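Local atomic coordinates of Serine/threonine-protein acetyltransferase HopZ1a (Pseudomonas syringae pv. syringae, PDB entry 5KLP), a protein that acetylates serine and threonine residues of host proteins with acetyl-CoA, impairing the host microtubule network and immunity, and uses inositol hexakisphosphate as cofactor. Residues G217-T221 and A247-F251; A127-L131 and F207-H211; A136-I141 and V170-A176. The protein carries 10 engineered substitutions. One frame throughout, in Å; residues are numbered along the deposited sequence.

Interaction 1 (G217-T221 and A247-F251)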
loop_
_atom_site.group_PDB
_atom_site.type_symbol
_atom_site.label_atom_id
_atom_site.label_comp_id
_atom_site.label_asym_id
_atom_site.label_seq_id
_atom_site.Cartn_x
_atom_site.Cartn_y
_atom_site.Cartn_z
ATOM N N GLY A 217 -21.308 -4.949 -8.350
ATOM C CA GLY A 217 -21.624 -4.487 -7.015
ATOM C C GLY A 217 -21.297 -5.485 -5.927
ATOM O O GLY A 217 -21.929 -5.476 -4.876
ATOM N N THR A 218 -20.318 -6.353 -6.170
ATOM C CA THR A 218 -20.000 -7.366 -5.176
ATOM C C THR A 218 -18.493 -7.517 -4.939
ATOM O O THR A 218 -17.680 -7.309 -5.836
ATOM C CB THR A 218 -20.616 -8.732 -5.572
ATOM O OG1 THR A 218 -20.438 -9.673 -4.506
ATOM C CG2 THR A 218 -19.978 -9.273 -6.845
ATOM N N LEU A 219 -18.149 -7.876 -3.707
ATOM C CA LEU A 219 -16.771 -8.155 -3.294
ATOM C C LEU A 219 -16.690 -9.523 -2.619
ATOM O O LEU A 219 -17.383 -9.786 -1.628
ATOM C CB LEU A 219 -16.260 -7.071 -2.344
ATOM C CG LEU A 219 -14.857 -7.312 -1.754
ATOM C CD1 LEU A 219 -13.782 -7.273 -2.842
ATOM C CD2 LEU A 219 -14.534 -6.329 -0.621
ATOM N N SER A 220 -15.853 -10.401 -3.156
ATOM C CA SER A 220 -15.767 -11.751 -2.622
ATOM C C SER A 220 -15.330 -11.733 -1.149
ATOM O O SER A 220 -14.530 -10.884 -0.735
ATOM C CB SER A 220 -14.814 -12.603 -3.468
ATOM O OG SER A 220 -14.598 -13.868 -2.870
ATOM N N THR A 221 -15.924 -12.647 -0.379
ATOM C CA THR A 221 -15.667 -12.884 1.052
ATOM C C THR A 221 -16.208 -11.788 1.970
ATOM O O THR A 221 -16.114 -11.909 3.194
ATOM C CB THR A 221 -14.151 -13.049 1.379
ATOM O OG1 THR A 221 -13.509 -11.766 1.382
ATOM C CG2 THR A 221 -13.452 -13.988 0.390
ATOM N N ALA A 247 -20.265 1.189 -0.325
ATOM C CA ALA A 247 -18.849 0.860 -0.425
ATOM C C ALA A 247 -18.552 -0.466 0.261
ATOM O O ALA A 247 -19.135 -0.784 1.290
ATOM C CB ALA A 247 -17.986 1.977 0.167
ATOM N N HIS A 248 -17.668 -1.253 -0.339
ATOM C CA HIS A 248 -17.289 -2.534 0.231
ATOM C C HIS A 248 -16.011 -2.432 1.049
ATOM O O HIS A 248 -15.196 -1.513 0.875
ATOM C CB HIS A 248 -17.109 -3.586 -0.869
ATOM C CG HIS A 248 -18.258 -3.659 -1.818
ATOM N ND1 HIS A 248 -19.385 -4.408 -1.565
ATOM C CD2 HIS A 248 -18.461 -3.065 -3.018
ATOM C CE1 HIS A 248 -20.230 -4.281 -2.572
ATOM N NE2 HIS A 248 -19.691 -3.474 -3.469
ATOM N N ALA A 249 -15.831 -3.406 1.928
ATOM C CA ALA A 249 -14.609 -3.503 2.698
ATOM C C ALA A 249 -14.310 -4.952 3.056
ATOM O O ALA A 249 -15.219 -5.755 3.274
ATOM C CB ALA A 249 -14.715 -2.641 3.956
ATOM N N ALA A 250 -13.028 -5.277 3.137
ATOM C CA ALA A 250 -12.607 -6.609 3.540
ATOM C C ALA A 250 -11.209 -6.554 4.114
ATOM O O ALA A 250 -10.481 -5.566 3.945
ATOM C CB ALA A 250 -12.658 -7.580 2.366
ATOM N N PHE A 251 -10.846 -7.619 4.811
ATOM C CA PHE A 251 -9.511 -7.742 5.363
ATOM C C PHE A 251 -8.575 -8.278 4.299
ATOM O O PHE A 251 -8.946 -9.181 3.535
ATOM C CB PHE A 251 -9.524 -8.645 6.592
ATOM C CG PHE A 251 -8.174 -8.847 7.191
ATOM C CD1 PHE A 251 -7.500 -7.786 7.764
ATOM C CD2 PHE A 251 -7.583 -10.099 7.195
ATOM C CE1 PHE A 251 -6.254 -7.970 8.326
ATOM C CE2 PHE A 251 -6.330 -10.290 7.759
ATOM C CZ PHE A 251 -5.668 -9.222 8.318
#
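Leu219 and His248 pass each other in opposite directions, and most of the surface buried between the loop 217-221 and the strand segment 247-251 belongs to these two residues. The leucine CG stands anti to its own backbone N (chi1 175°), which carries the isobutyl end along the strand and away from the imidazole. Its CD2 methyl lies 3.8 Å from His248 CB and 3.7 Å from Ala250 CB, so it bridges two alternate residues whose CB atoms face the loop. Closer to the backbone, Leu219 CB sits 4.0 Å from His248 CG. The imidazole takes the other direction, its CG beside the backbone N (chi1 -50°), and reaches back toward Gly217 at the start of the loop. Leu219 N lies over one ring face, offset toward the rim, while Gly217 O approaches the ring edge at 3.1 Å from His248 CE1. Gly217, with its positive phi, is the C-prime residue of the Schellman motif that ends helix 204-215. Both ring nitrogens are held from outside the contact: ND1 bonds to the carboxylate of Glu222 and NE2 to the carbonyl oxygen of Ser173. Two oxygen partners fix the ring rotation and would probably favour a protonated imidazole. Apolar packing of the leucine thus sits beside a ring anchored at both nitrogens. Strand 248-251 is an edge strand of the six-stranded sheet, beside strand 175-179. The loop, which links helices 204-215 and 222-225, runs nearly parallel to the strand, with Leu219 also resting on Ile210 of the former helix and on Ala176 of the neighbouring strand.

Interaction 2 (A127-L131 and F207-H211)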
loop_
_atom_site.group_PDB
_atom_site.type_symbol
_atom_site.label_atom_id
_atom_site.label_comp_id
_atom_site.label_asym_id
_atom_site.label_seq_id
_atom_site.Cartn_x
_atom_site.Cartn_y
_atom_site.Cartn_z
ATOM N N ALA A 127 -4.770 3.273 -4.735
ATOM C CA ALA A 127 -5.992 2.864 -5.423
ATOM C C ALA A 127 -5.660 2.218 -6.754
ATOM O O ALA A 127 -4.901 2.770 -7.554
ATOM C CB ALA A 127 -6.938 4.047 -5.627
ATOM N N ASP A 128 -6.234 1.036 -6.961
ATOM C CA ASP A 128 -6.115 0.283 -8.202
ATOM C C ASP A 128 -7.429 0.421 -8.984
ATOM O O ASP A 128 -8.491 0.075 -8.477
ATOM C CB ASP A 128 -5.802 -1.185 -7.890
ATOM C CG ASP A 128 -5.575 -2.020 -9.143
ATOM O OD1 ASP A 128 -6.559 -2.462 -9.767
ATOM O OD2 ASP A 128 -4.405 -2.240 -9.504
ATOM N N VAL A 129 -7.357 0.940 -10.206
ATOM C CA VAL A 129 -8.549 1.388 -10.914
ATOM C C VAL A 129 -8.740 0.665 -12.246
ATOM O O VAL A 129 -7.768 0.346 -12.919
ATOM C CB VAL A 129 -8.484 2.929 -11.176
ATOM C CG1 VAL A 129 -9.692 3.421 -11.997
ATOM C CG2 VAL A 129 -8.368 3.695 -9.859
ATOM N N ARG A 130 -9.994 0.389 -12.600
ATOM C CA ARG A 130 -10.353 0.004 -13.960
ATOM C C ARG A 130 -11.441 0.908 -14.520
ATOM O O ARG A 130 -12.455 1.154 -13.860
ATOM C CB ARG A 130 -10.837 -1.446 -14.045
ATOM C CG ARG A 130 -9.827 -2.471 -13.633
ATOM C CD ARG A 130 -8.636 -2.579 -14.585
ATOM N NE ARG A 130 -7.779 -3.670 -14.132
ATOM C CZ ARG A 130 -6.928 -3.575 -13.113
ATOM N NH1 ARG A 130 -6.788 -2.425 -12.457
ATOM N NH2 ARG A 130 -6.212 -4.630 -12.753
ATOM N N LEU A 131 -11.211 1.421 -15.725
ATOM C CA LEU A 131 -12.253 2.114 -16.476
ATOM C C LEU A 131 -13.015 1.078 -17.270
ATOM O O LEU A 131 -12.445 0.059 -17.654
ATOM C CB LEU A 131 -11.663 3.178 -17.402
ATOM C CG LEU A 131 -10.826 4.241 -16.689
ATOM C CD1 LEU A 131 -10.217 5.214 -17.697
ATOM C CD2 LEU A 131 -11.621 4.973 -15.617
ATOM N N PHE A 207 -6.467 -8.936 -9.451
ATOM C CA PHE A 207 -7.163 -7.671 -9.266
ATOM C C PHE A 207 -8.268 -7.525 -10.313
ATOM O O PHE A 207 -9.359 -7.045 -9.995
ATOM C CB PHE A 207 -6.185 -6.487 -9.317
ATOM C CG PHE A 207 -5.622 -6.106 -7.965
ATOM C CD1 PHE A 207 -4.713 -6.923 -7.319
ATOM C CD2 PHE A 207 -6.003 -4.924 -7.344
ATOM C CE1 PHE A 207 -4.208 -6.576 -6.063
ATOM C CE2 PHE A 207 -5.489 -4.565 -6.100
ATOM C CZ PHE A 207 -4.597 -5.394 -5.461
ATOM N N ASP A 208 -7.990 -7.965 -11.543
ATOM C CA ASP A 208 -8.982 -7.949 -12.622
ATOM C C ASP A 208 -10.258 -8.653 -12.198
ATOM O O ASP A 208 -11.362 -8.198 -12.489
ATOM C CB ASP A 208 -8.446 -8.623 -13.884
ATOM C CG ASP A 208 -7.459 -7.752 -14.640
ATOM O OD1 ASP A 208 -7.345 -6.553 -14.323
ATOM O OD2 ASP A 208 -6.795 -8.276 -15.555
ATOM N N ASP A 209 -10.093 -9.779 -11.517
ATOM C CA ASP A 209 -11.235 -10.561 -11.083
ATOM C C ASP A 209 -12.028 -9.810 -10.013
ATOM O O ASP A 209 -13.259 -9.841 -10.013
ATOM C CB ASP A 209 -10.791 -11.919 -10.561
ATOM C CG ASP A 209 -11.930 -12.909 -10.514
ATOM O OD1 ASP A 209 -12.592 -13.088 -11.562
ATOM O OD2 ASP A 209 -12.170 -13.488 -9.435
ATOM N N ILE A 210 -11.332 -9.126 -9.108
ATOM C CA ILE A 210 -12.024 -8.352 -8.089
ATOM C C ILE A 210 -12.784 -7.203 -8.742
ATOM O O ILE A 210 -13.932 -6.931 -8.392
ATOM C CB ILE A 210 -11.062 -7.818 -7.036
ATOM C CG1 ILE A 210 -10.372 -8.979 -6.320
ATOM C CG2 ILE A 210 -11.799 -6.947 -6.017
ATOM C CD1 ILE A 210 -9.361 -8.502 -5.310
ATOM N N HIS A 211 -12.159 -6.560 -9.726
ATOM C CA HIS A 211 -12.827 -5.499 -10.472
ATOM C C HIS A 211 -14.083 -6.013 -11.198
ATOM O O HIS A 211 -15.131 -5.357 -11.185
ATOM C CB HIS A 211 -11.850 -4.855 -11.464
ATOM C CG HIS A 211 -10.921 -3.860 -10.833
ATOM N ND1 HIS A 211 -11.332 -2.602 -10.448
ATOM C CD2 HIS A 211 -9.603 -3.936 -10.526
ATOM C CE1 HIS A 211 -10.310 -1.946 -9.921
ATOM N NE2 HIS A 211 -9.247 -2.733 -9.958
#
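Arg130 lays its aliphatic CG over the face of the His211 ring, 3.4 Å from the ring centroid and nearly along the normal, in a CH-pi contact. This is the tight centre of the meeting between strand 127-130 and helix 207-211. At the ring edge, His211 NE2 donates to Asp128 OD1 at 2.7 Å, and OD1 accepts on its lone pair anti to the other carboxylate oxygen. The aspartate reaches the ring because its CG is anti to the backbone N (chi1 -176°). The same OD1 also takes a weak salt-bridge bond from Arg130 NH1, which donates in addition to Val129 O at 3.0 Å from above the carbonyl plane. Arg107 pairs with OD2 and Thr138 bonds to His211 ND1, so this buried carboxylate and imidazole are gripped at every polar atom; the two arginines would help keep Asp128 ionised. Phe207 closes this end, its CD2 3.4 Å from Asp128 CG, with the ring inclined to the carboxylate. The Asp208 margin is more open to solvent, though its bonds are short. Asp208 offers a single oxygen, OD1, to the arginine, 2.9 Å from Arg130 NE and 2.7 Å from Arg130 NH2. This side-on grip lies in the guanidinium plane, yet the carboxylate stands almost perpendicular to it, at 88°. Strand and helix directions differ by 66°. Together they illustrate a helix packed across one face of a mixed sheet through a largely buried salt-bridge network of Asp128, Arg130 and Asp208, within the core of a YopJ-family acetyltransferase, a family grouped with the clan CA cysteine peptidases.

Interaction 3 (A136-I141 and V170-A176)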
loop_
_atom_site.group_PDB
_atom_site.type_symbol
_atom_site.label_atom_id
_atom_site.label_comp_id
_atom_site.label_asym_id
_atom_site.label_seq_id
_atom_site.Cartn_x
_atom_site.Cartn_y
_atom_site.Cartn_z
ATOM N N ALA A 136 -18.457 4.119 -15.762
ATOM C CA ALA A 136 -18.661 3.454 -14.473
ATOM C C ALA A 136 -17.429 2.658 -14.018
ATOM O O ALA A 136 -17.411 1.431 -14.116
ATOM C CB ALA A 136 -19.857 2.544 -14.557
ATOM N N PRO A 137 -16.397 3.350 -13.511
ATOM C CA PRO A 137 -15.165 2.658 -13.102
ATOM C C PRO A 137 -15.344 1.800 -11.858
ATOM O O PRO A 137 -16.313 1.977 -11.120
ATOM C CB PRO A 137 -14.191 3.810 -12.810
ATOM C CG PRO A 137 -14.834 5.026 -13.401
ATOM C CD PRO A 137 -16.301 4.796 -13.281
ATOM N N THR A 138 -14.417 0.879 -11.635
ATOM C CA THR A 138 -14.361 0.131 -10.387
ATOM C C THR A 138 -13.049 0.494 -9.721
ATOM O O THR A 138 -12.065 0.778 -10.405
ATOM C CB THR A 138 -14.465 -1.386 -10.591
ATOM O OG1 THR A 138 -13.438 -1.813 -11.493
ATOM C CG2 THR A 138 -15.840 -1.768 -11.167
ATOM N N ILE A 139 -13.054 0.537 -8.391
ATOM C CA ILE A 139 -11.930 1.079 -7.636
ATOM C C ILE A 139 -11.677 0.241 -6.394
ATOM O O ILE A 139 -12.572 0.006 -5.596
ATOM C CB ILE A 139 -12.162 2.556 -7.222
ATOM C CG1 ILE A 139 -12.373 3.443 -8.456
ATOM C CG2 ILE A 139 -10.982 3.084 -6.403
ATOM C CD1 ILE A 139 -12.849 4.850 -8.141
ATOM N N ILE A 140 -10.449 -0.227 -6.265
ATOM C CA ILE A 140 -10.000 -0.954 -5.087
ATOM C C ILE A 140 -9.004 -0.087 -4.340
ATOM O O ILE A 140 -7.934 0.191 -4.850
ATOM C CB ILE A 140 -9.321 -2.260 -5.466
ATOM C CG1 ILE A 140 -10.287 -3.166 -6.227
ATOM C CG2 ILE A 140 -8.753 -2.963 -4.222
ATOM C CD1 ILE A 140 -9.584 -4.321 -6.881
ATOM N N ILE A 141 -9.353 0.345 -3.144
ATOM C CA ILE A 141 -8.418 1.114 -2.333
ATOM C C ILE A 141 -7.782 0.204 -1.307
ATOM O O ILE A 141 -8.481 -0.397 -0.488
ATOM C CB ILE A 141 -9.113 2.277 -1.633
ATOM C CG1 ILE A 141 -9.684 3.256 -2.662
ATOM C CG2 ILE A 141 -8.142 2.995 -0.674
ATOM C CD1 ILE A 141 -10.663 4.237 -2.069
ATOM N N VAL A 170 -19.586 8.201 -9.343
ATOM C CA VAL A 170 -19.149 6.817 -9.161
ATOM C C VAL A 170 -20.034 6.114 -8.148
ATOM O O VAL A 170 -20.088 6.532 -6.993
ATOM C CB VAL A 170 -17.686 6.733 -8.678
ATOM C CG1 VAL A 170 -17.274 5.277 -8.473
ATOM C CG2 VAL A 170 -16.752 7.447 -9.654
ATOM N N PRO A 171 -20.748 5.052 -8.574
ATOM C CA PRO A 171 -21.537 4.295 -7.592
ATOM C C PRO A 171 -20.616 3.617 -6.580
ATOM O O PRO A 171 -19.676 2.920 -6.969
ATOM C CB PRO A 171 -22.289 3.262 -8.442
ATOM C CG PRO A 171 -21.494 3.141 -9.700
ATOM C CD PRO A 171 -20.835 4.476 -9.929
ATOM N N LEU A 172 -20.870 3.837 -5.297
ATOM C CA LEU A 172 -19.984 3.310 -4.262
ATOM C C LEU A 172 -20.062 1.790 -4.201
ATOM O O LEU A 172 -19.221 1.148 -3.574
ATOM C CB LEU A 172 -20.317 3.906 -2.888
ATOM C CG LEU A 172 -20.069 5.409 -2.717
ATOM C CD1 LEU A 172 -20.073 5.787 -1.232
ATOM C CD2 LEU A 172 -18.776 5.851 -3.401
ATOM N N SER A 173 -21.077 1.207 -4.837
ATOM C CA SER A 173 -21.171 -0.249 -4.875
ATOM C C SER A 173 -20.080 -0.828 -5.772
ATOM O O SER A 173 -19.888 -2.039 -5.823
ATOM C CB SER A 173 -22.552 -0.693 -5.361
ATOM O OG SER A 173 -22.773 -0.253 -6.685
ATOM N N GLN A 174 -19.371 0.044 -6.487
ATOM C CA GLN A 174 -18.264 -0.395 -7.323
ATOM C C GLN A 174 -16.928 -0.027 -6.682
ATOM O O GLN A 174 -15.878 -0.081 -7.327
ATOM C CB GLN A 174 -18.396 0.197 -8.734
ATOM C CG GLN A 174 -19.741 -0.176 -9.379
ATOM C CD GLN A 174 -19.823 0.121 -10.872
ATOM O OE1 GLN A 174 -18.865 0.598 -11.487
ATOM N NE2 GLN A 174 -20.970 -0.171 -11.459
ATOM N N VAL A 175 -16.975 0.337 -5.403
ATOM C CA VAL A 175 -15.764 0.721 -4.675
ATOM C C VAL A 175 -15.536 -0.184 -3.472
ATOM O O VAL A 175 -16.479 -0.488 -2.732
ATOM C CB VAL A 175 -15.844 2.194 -4.204
ATOM C CG1 VAL A 175 -14.561 2.616 -3.493
ATOM C CG2 VAL A 175 -16.104 3.104 -5.399
ATOM N N ALA A 176 -14.281 -0.602 -3.280
ATOM C CA ALA A 176 -13.893 -1.404 -2.127
ATOM C C ALA A 176 -12.695 -0.807 -1.402
ATOM O O ALA A 176 -11.739 -0.328 -2.023
ATOM C CB ALA A 176 -13.569 -2.845 -2.557
#
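Ile139 and Val175 pair side by side in a parallel register that joins the two strands of a beta-alpha-beta unit, with helix 153-167 as the connection. Their side chains share the face covered by that helix, where Ile139 meets Leu165 and Val175 meets Leu162; Ile140 and Ala176 point to the other face, toward helix 204-215 and the loop carrying Leu219. Ile141 can be followed outward. Its CB lies 3.7 Å from Ala176 O, the oxygen that its own amide binds. CG1, anti to the carbonyl carbon (chi1 -62°), is still 4.2 Å from Ala176 O, and it directs CD1 to the Val175 side chain, 4.5 Å from Val175 CG1. Ile141 also packs against Val125 and Ala127 of the antiparallel neighbour, so it spans three strands just ahead of the active-site Glu143. At the strand's start, Thr138 CG2 crosses the Gln174 chain, 4.0 Å from Gln174 CB. Three backbone bonds fasten the pair: Ile139 N to Gln174 O at 3.1 Å, Ala176 N to Ile139 O at 2.9 Å, and Ile141 N to Ala176 O, the shortest at 2.7 Å and nearly straight, with 172° at the hydrogen.

In the fold
From the N terminus, strand 125-130 is the first of the elements in these contacts. Residues 136-141 follow as the adjacent antiparallel strand, and interaction 3 closes the loop to 170-176 by way of helix 153-167. Only then does helix 204-215 return to 127-131, so interaction 2 encloses interaction 3 without crossing it. Interaction 1 comes afterwards in series, as the chain leaves that helix and adds an edge strand at 247-251. All three meet on one sheet. Probable backbone hydrogen bonds link them there, Asp128 N to Ile140 O between interactions 2 and 3 and His248 N to Val175 O between interactions 1 and 3, joining four neighbouring strands.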